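Local coordinates for protein lysine cyclodeaminase (Streptomyces pristinaespiralis, PDB 5YU3) that converts L-lysine, probably to L-pipecolic acid with release of ammonia, using bound NAD, and also recognises L-ornithine and L-2,4-diaminobutyric acid, at residues R131-P136 against T295-D300; G246-A251 against Q268-D273. All blocks are in the same frame, centred on the assembly; numbering follows the deposited sequence.

Interaction 1. Residues R131-P136 against T295-D300. With NA (sodium ion), chain E.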
loop_
_atom_site.group_PDB
_atom_site.type_symbol
_atom_site.label_atom_id
_atom_site.label_comp_id
_atom_site.label_asym_id
_atom_site.label_seq_id
_atom_site.Cartn_x
_atom_site.Cartn_y
_atom_site.Cartn_z
ATOM N N ARG A 131 7.000 13.330 -27.836
ATOM C CA ARG A 131 6.928 14.691 -28.343
ATOM C C ARG A 131 8.284 15.377 -28.233
ATOM O O ARG A 131 8.680 16.137 -29.126
ATOM C CB ARG A 131 5.854 15.469 -27.580
ATOM C CG ARG A 131 5.205 16.576 -28.369
ATOM C CD ARG A 131 3.848 16.887 -27.762
ATOM N NE ARG A 131 3.957 16.913 -26.308
ATOM C CZ ARG A 131 2.970 17.259 -25.488
ATOM N NH1 ARG A 131 1.781 17.606 -25.987
ATOM N NH2 ARG A 131 3.177 17.254 -24.172
ATOM N N LEU A 132 9.019 15.102 -27.153
ATOM C CA LEU A 132 10.325 15.721 -26.950
ATOM C C LEU A 132 11.421 15.082 -27.799
ATOM O O LEU A 132 12.360 15.778 -28.207
ATOM C CB LEU A 132 10.730 15.638 -25.474
ATOM C CG LEU A 132 10.085 16.641 -24.504
ATOM C CD1 LEU A 132 10.039 16.060 -23.100
ATOM C CD2 LEU A 132 10.833 17.963 -24.512
ATOM N N LEU A 133 11.344 13.769 -28.057
ATOM C CA LEU A 133 12.504 13.021 -28.535
ATOM C C LEU A 133 12.295 12.263 -29.837
ATOM O O LEU A 133 13.277 11.739 -30.386
ATOM C CB LEU A 133 12.966 12.023 -27.455
ATOM C CG LEU A 133 13.529 12.672 -26.187
ATOM C CD1 LEU A 133 13.759 11.646 -25.083
ATOM C CD2 LEU A 133 14.824 13.408 -26.506
ATOM N N ALA A 134 11.073 12.144 -30.334
ATOM C CA ALA A 134 10.872 11.573 -31.658
ATOM C C ALA A 134 10.775 12.692 -32.688
ATOM O O ALA A 134 10.406 13.828 -32.370
ATOM C CB ALA A 134 9.601 10.717 -31.706
ATOM N N ARG A 135 11.106 12.361 -33.926
ATOM C CA ARG A 135 10.981 13.320 -35.011
ATOM C C ARG A 135 9.526 13.771 -35.123
ATOM O O ARG A 135 8.620 12.928 -35.107
ATOM C CB ARG A 135 11.443 12.692 -36.323
ATOM C CG ARG A 135 12.912 12.941 -36.657
ATOM C CD ARG A 135 13.192 12.549 -38.108
ATOM N NE ARG A 135 12.666 13.532 -39.060
ATOM C CZ ARG A 135 13.293 14.653 -39.418
ATOM N NH1 ARG A 135 14.485 14.944 -38.916
ATOM N NH2 ARG A 135 12.731 15.482 -40.289
ATOM N N PRO A 136 9.257 15.073 -35.208
ATOM C CA PRO A 136 7.860 15.527 -35.270
ATOM C C PRO A 136 7.122 15.071 -36.508
ATOM O O PRO A 136 5.887 15.131 -36.525
ATOM C CB PRO A 136 7.982 17.052 -35.214
ATOM C CG PRO A 136 9.517 17.303 -35.608
ATOM C CD PRO A 136 10.180 16.261 -35.176
ATOM N N THR A 295 18.939 11.796 -33.146
ATOM C CA THR A 295 19.791 10.664 -32.826
ATOM C C THR A 295 18.986 9.655 -32.025
ATOM O O THR A 295 17.831 9.904 -31.661
ATOM C CB THR A 295 21.050 11.083 -32.044
ATOM O OG1 THR A 295 20.703 11.994 -30.994
ATOM C CG2 THR A 295 21.981 11.787 -32.950
ATOM N N LEU A 296 19.600 8.507 -31.764
ATOM C CA LEU A 296 18.922 7.436 -31.043
ATOM C C LEU A 296 18.609 7.865 -29.614
ATOM O O LEU A 296 19.489 8.334 -28.887
ATOM C CB LEU A 296 19.794 6.173 -31.031
ATOM C CG LEU A 296 19.250 5.007 -30.199
ATOM C CD1 LEU A 296 17.931 4.513 -30.777
ATOM C CD2 LEU A 296 20.284 3.860 -30.140
ATOM N N SER A 297 17.344 7.715 -29.214
ATOM C CA SER A 297 16.909 8.058 -27.868
ATOM C C SER A 297 16.054 6.934 -27.291
ATOM O O SER A 297 15.373 6.201 -28.016
ATOM C CB SER A 297 16.123 9.400 -27.840
ATOM O OG SER A 297 15.061 9.404 -28.796
ATOM N N VAL A 298 16.105 6.799 -25.969
ATOM C CA VAL A 298 15.302 5.818 -25.249
ATOM C C VAL A 298 14.668 6.519 -24.060
ATOM O O VAL A 298 15.369 7.172 -23.280
ATOM C CB VAL A 298 16.134 4.621 -24.761
ATOM C CG1 VAL A 298 15.295 3.751 -23.815
ATOM C CG2 VAL A 298 16.648 3.813 -25.942
ATOM N N PHE A 299 13.350 6.383 -23.928
ATOM C CA PHE A 299 12.625 6.779 -22.721
ATOM C C PHE A 299 12.428 5.505 -21.914
ATOM O O PHE A 299 11.705 4.597 -22.343
ATOM C CB PHE A 299 11.289 7.441 -23.068
ATOM C CG PHE A 299 10.324 7.572 -21.894
ATOM C CD1 PHE A 299 10.762 8.014 -20.650
ATOM C CD2 PHE A 299 8.974 7.275 -22.059
ATOM C CE1 PHE A 299 9.875 8.147 -19.570
ATOM C CE2 PHE A 299 8.071 7.415 -20.998
ATOM C CZ PHE A 299 8.524 7.848 -19.740
ATOM N N ASP A 300 13.116 5.423 -20.777
ATOM C CA ASP A 300 13.033 4.276 -19.878
ATOM C C ASP A 300 11.868 4.505 -18.922
ATOM O O ASP A 300 11.989 5.254 -17.950
ATOM C CB ASP A 300 14.344 4.096 -19.118
ATOM C CG ASP A 300 14.422 2.761 -18.409
ATOM O OD1 ASP A 300 13.569 1.886 -18.680
ATOM O OD2 ASP A 300 15.360 2.570 -17.596
HETATM NA NA NA E . 11.335 0.193 -18.831
#

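Interaction 2. Residues G246-A251 against Q268-D273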
loop_
_atom_site.group_PDB
_atom_site.type_symbol
_atom_site.label_atom_id
_atom_site.label_comp_id
_atom_site.label_asym_id
_atom_site.label_seq_id
_atom_site.Cartn_x
_atom_site.Cartn_y
_atom_site.Cartn_z
ATOM N N GLY A 246 23.822 -3.093 -26.471
ATOM C CA GLY A 246 24.544 -2.306 -27.463
ATOM C C GLY A 246 23.756 -1.100 -27.929
ATOM O O GLY A 246 24.301 -0.002 -28.063
ATOM N N LEU A 247 22.454 -1.286 -28.159
ATOM C CA LEU A 247 21.576 -0.173 -28.500
ATOM C C LEU A 247 21.511 0.850 -27.366
ATOM O O LEU A 247 21.642 2.058 -27.592
ATOM C CB LEU A 247 20.183 -0.724 -28.824
ATOM C CG LEU A 247 19.167 0.097 -29.601
ATOM C CD1 LEU A 247 18.150 -0.837 -30.255
ATOM C CD2 LEU A 247 18.463 1.077 -28.670
ATOM N N LEU A 248 21.294 0.379 -26.139
ATOM C CA LEU A 248 21.199 1.275 -24.988
ATOM C C LEU A 248 22.455 2.127 -24.836
ATOM O O LEU A 248 22.377 3.328 -24.541
ATOM C CB LEU A 248 20.974 0.440 -23.729
ATOM C CG LEU A 248 19.917 0.731 -22.670
ATOM C CD1 LEU A 248 18.595 1.197 -23.257
ATOM C CD2 LEU A 248 19.733 -0.558 -21.871
ATOM N N GLU A 249 23.626 1.518 -25.030
ATOM C CA GLU A 249 24.881 2.237 -24.862
ATOM C C GLU A 249 25.073 3.313 -25.920
ATOM O O GLU A 249 25.807 4.275 -25.677
ATOM C CB GLU A 249 26.049 1.248 -24.875
ATOM C CG GLU A 249 26.084 0.357 -23.640
ATOM C CD GLU A 249 27.194 -0.687 -23.686
ATOM O OE1 GLU A 249 27.563 -1.134 -24.796
ATOM O OE2 GLU A 249 27.687 -1.071 -22.603
ATOM N N ARG A 250 24.425 3.186 -27.076
ATOM C CA ARG A 250 24.499 4.222 -28.097
ATOM C C ARG A 250 23.406 5.275 -27.968
ATOM O O ARG A 250 23.420 6.252 -28.724
ATOM C CB ARG A 250 24.416 3.599 -29.496
ATOM C CG ARG A 250 25.628 2.783 -29.891
ATOM C CD ARG A 250 25.548 2.382 -31.361
ATOM N NE ARG A 250 24.521 1.368 -31.612
ATOM C CZ ARG A 250 24.697 0.063 -31.410
ATOM N NH1 ARG A 250 25.858 -0.387 -30.950
ATOM N NH2 ARG A 250 23.717 -0.798 -31.668
ATOM N N ALA A 251 22.462 5.100 -27.049
ATOM C CA ALA A 251 21.284 5.952 -26.984
ATOM C C ALA A 251 21.450 7.076 -25.975
ATOM O O ALA A 251 22.212 6.965 -25.007
ATOM C CB ALA A 251 20.038 5.140 -26.607
ATOM N N GLN A 268 18.747 -0.764 -15.542
ATOM C CA GLN A 268 19.435 -1.871 -14.887
ATOM C C GLN A 268 20.710 -2.246 -15.617
ATOM O O GLN A 268 21.660 -2.728 -14.994
ATOM C CB GLN A 268 18.558 -3.116 -14.843
ATOM C CG GLN A 268 17.405 -3.048 -13.916
ATOM C CD GLN A 268 16.541 -4.256 -14.107
ATOM O OE1 GLN A 268 16.807 -5.314 -13.533
ATOM N NE2 GLN A 268 15.524 -4.127 -14.960
ATOM N N GLN A 269 20.735 -2.064 -16.939
ATOM C CA GLN A 269 21.877 -2.465 -17.752
ATOM C C GLN A 269 22.969 -1.409 -17.804
ATOM O O GLN A 269 24.049 -1.691 -18.334
ATOM C CB GLN A 269 21.436 -2.770 -19.191
ATOM C CG GLN A 269 20.274 -3.740 -19.316
ATOM C CD GLN A 269 20.124 -4.271 -20.729
ATOM O OE1 GLN A 269 20.997 -4.982 -21.231
ATOM N NE2 GLN A 269 19.016 -3.925 -21.382
ATOM N N LEU A 270 22.718 -0.212 -17.290
ATOM C CA LEU A 270 23.591 0.927 -17.516
ATOM C C LEU A 270 24.285 1.347 -16.231
ATOM O O LEU A 270 23.734 1.218 -15.134
ATOM C CB LEU A 270 22.810 2.121 -18.064
ATOM C CG LEU A 270 22.218 1.974 -19.462
ATOM C CD1 LEU A 270 21.484 3.235 -19.833
ATOM C CD2 LEU A 270 23.323 1.653 -20.470
ATOM N N SER A 271 25.503 1.856 -16.382
ATOM C CA SER A 271 26.151 2.535 -15.274
ATOM C C SER A 271 25.384 3.809 -14.961
ATOM O O SER A 271 24.928 4.513 -15.865
ATOM C CB SER A 271 27.603 2.860 -15.609
ATOM O OG SER A 271 28.191 3.571 -14.538
ATOM N N ALA A 272 25.233 4.100 -13.668
ATOM C CA ALA A 272 24.407 5.228 -13.261
ATOM C C ALA A 272 24.939 6.562 -13.769
ATOM O O ALA A 272 24.157 7.503 -13.936
ATOM C CB ALA A 272 24.279 5.258 -11.737
ATOM N N ASP A 273 26.244 6.670 -14.049
ATOM C CA ASP A 273 26.766 7.932 -14.564
ATOM C C ASP A 273 26.523 8.115 -16.060
ATOM O O ASP A 273 26.955 9.130 -16.618
ATOM C CB ASP A 273 28.270 8.062 -14.259
ATOM C CG ASP A 273 29.112 6.996 -14.947
ATOM O OD1 ASP A 273 28.577 5.926 -15.279
ATOM O OD2 ASP A 273 30.326 7.223 -15.148
#

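Interaction 1. Residues R131-P136 against T295-D300
In the Rossmann-type domain, Leu133 at the C-terminal end of helix 115-133 meets Ser297 at the start of strand 297-300, one of the inner strands of the parallel sheet that carries the NAD site. The contact is small and buried, joining the end of a helix to the face of the sheet, and Leu133 CA and Ser297 CA lie 6.7 Å apart. Ser297 OG sits between its backbone N and its carbonyl carbon (chi1 52°), which turns the hydroxyl off the sheet and up against the helix end. There Ser297 OG lies 3.3 Å from Leu133 O, a weak hydrogen bond at most, and 3.6 Å from Leu133 CB. The stronger polar partner of this hydroxyl is His229 ND1 on the neighbouring strand 229-232, which leaves the helix carbonyl as a secondary neighbour. Leu133 CB also packs against Ser297 CB at 4.1 Å, so the two side chains touch near their bases as well as through the hydroxyl. From there the leucine side chain goes on over the sheet to Phe252 and Thr254 of strand 252-255 and to Leu282 of helix 279-284. Phe299 starts out on the same face as Ser297, but its ring swings away from the helix end. At its far end the strand delivers Asp300 to the sodium site. With CG anti to its backbone N (chi1 -167°), Asp300 reaches the sodium ion through OD1 at 2.8 Å, alongside the carbonyl oxygens of Ala232, Gly234 and Ser301, while its OD2 accepts a hydrogen bond from Cys267 N.

Interaction 2. Residues G246-A251 against Q268-D273
Leu248, on the short helix 245-250 that leads into edge strand 252-255, presses its side chain between Gln269 and Leu270 of the loop following helix 258-264. This is the close part of the contact. The side chains of Leu248 and Gln269 cross at about a right angle, with Leu248 CD2 3.5 Å from Gln269 NE2 and 3.9 Å from both Gln269 CB and Gln269 CD. The amide is held by a hydrogen bond from its NE2 to Leu243 O, just ahead of the helix, with a weaker bond to Glu266 OE1. Leu270 meets the same leucine nearer its base, at CG: the CG of Leu270 is anti to its carbonyl carbon (chi1 -67°), which brings the isopropyl end in, and Leu270 CD1 comes within 4.1 Å of Leu248 CG. Putting an alanine at Leu248 would probably open a gap between helix and loop and leave Leu270 CD1 and the flank of the Gln269 amide without their apolar partner. Outward the packing thins. Glu249 is exposed and adds merely a grazing approach, its CG 4.4 Å from Leu270 CD2, while Ser271 and Asp273 lead the loop off along the surface. Helix and loop thus meet directly through van der Waals contact alone; polar ties are supplied beside it, by Gln269 to Leu243 O and by Arg274 to Ala251 O, consistent with a contact that is apolar where helix and loop touch and polar only alongside.

In the fold
Along the chain the order is 131-136, 246-251, 268-273, 295-300, so both segments of interaction 2 fall between those of interaction 1. Their centres are 15 Å apart within the Rossmann-type domain, and they meet at the parallel sheet. Interaction 1 lies on the strand 297-300 face that carries Ser297; Val298 on that strand and Leu296 just before it pack on Ala251, which follows helix 245-250, and Leu296 also reaches Leu247 O. The loop of interaction 2 directly follows Glu266 and Cys267, whose amides hold the Asp300 carboxylate. Interaction 1 supplies Asp300 to the sodium site, while interaction 2 lies further off, the side chain of Leu248 about 9 Å from the ion.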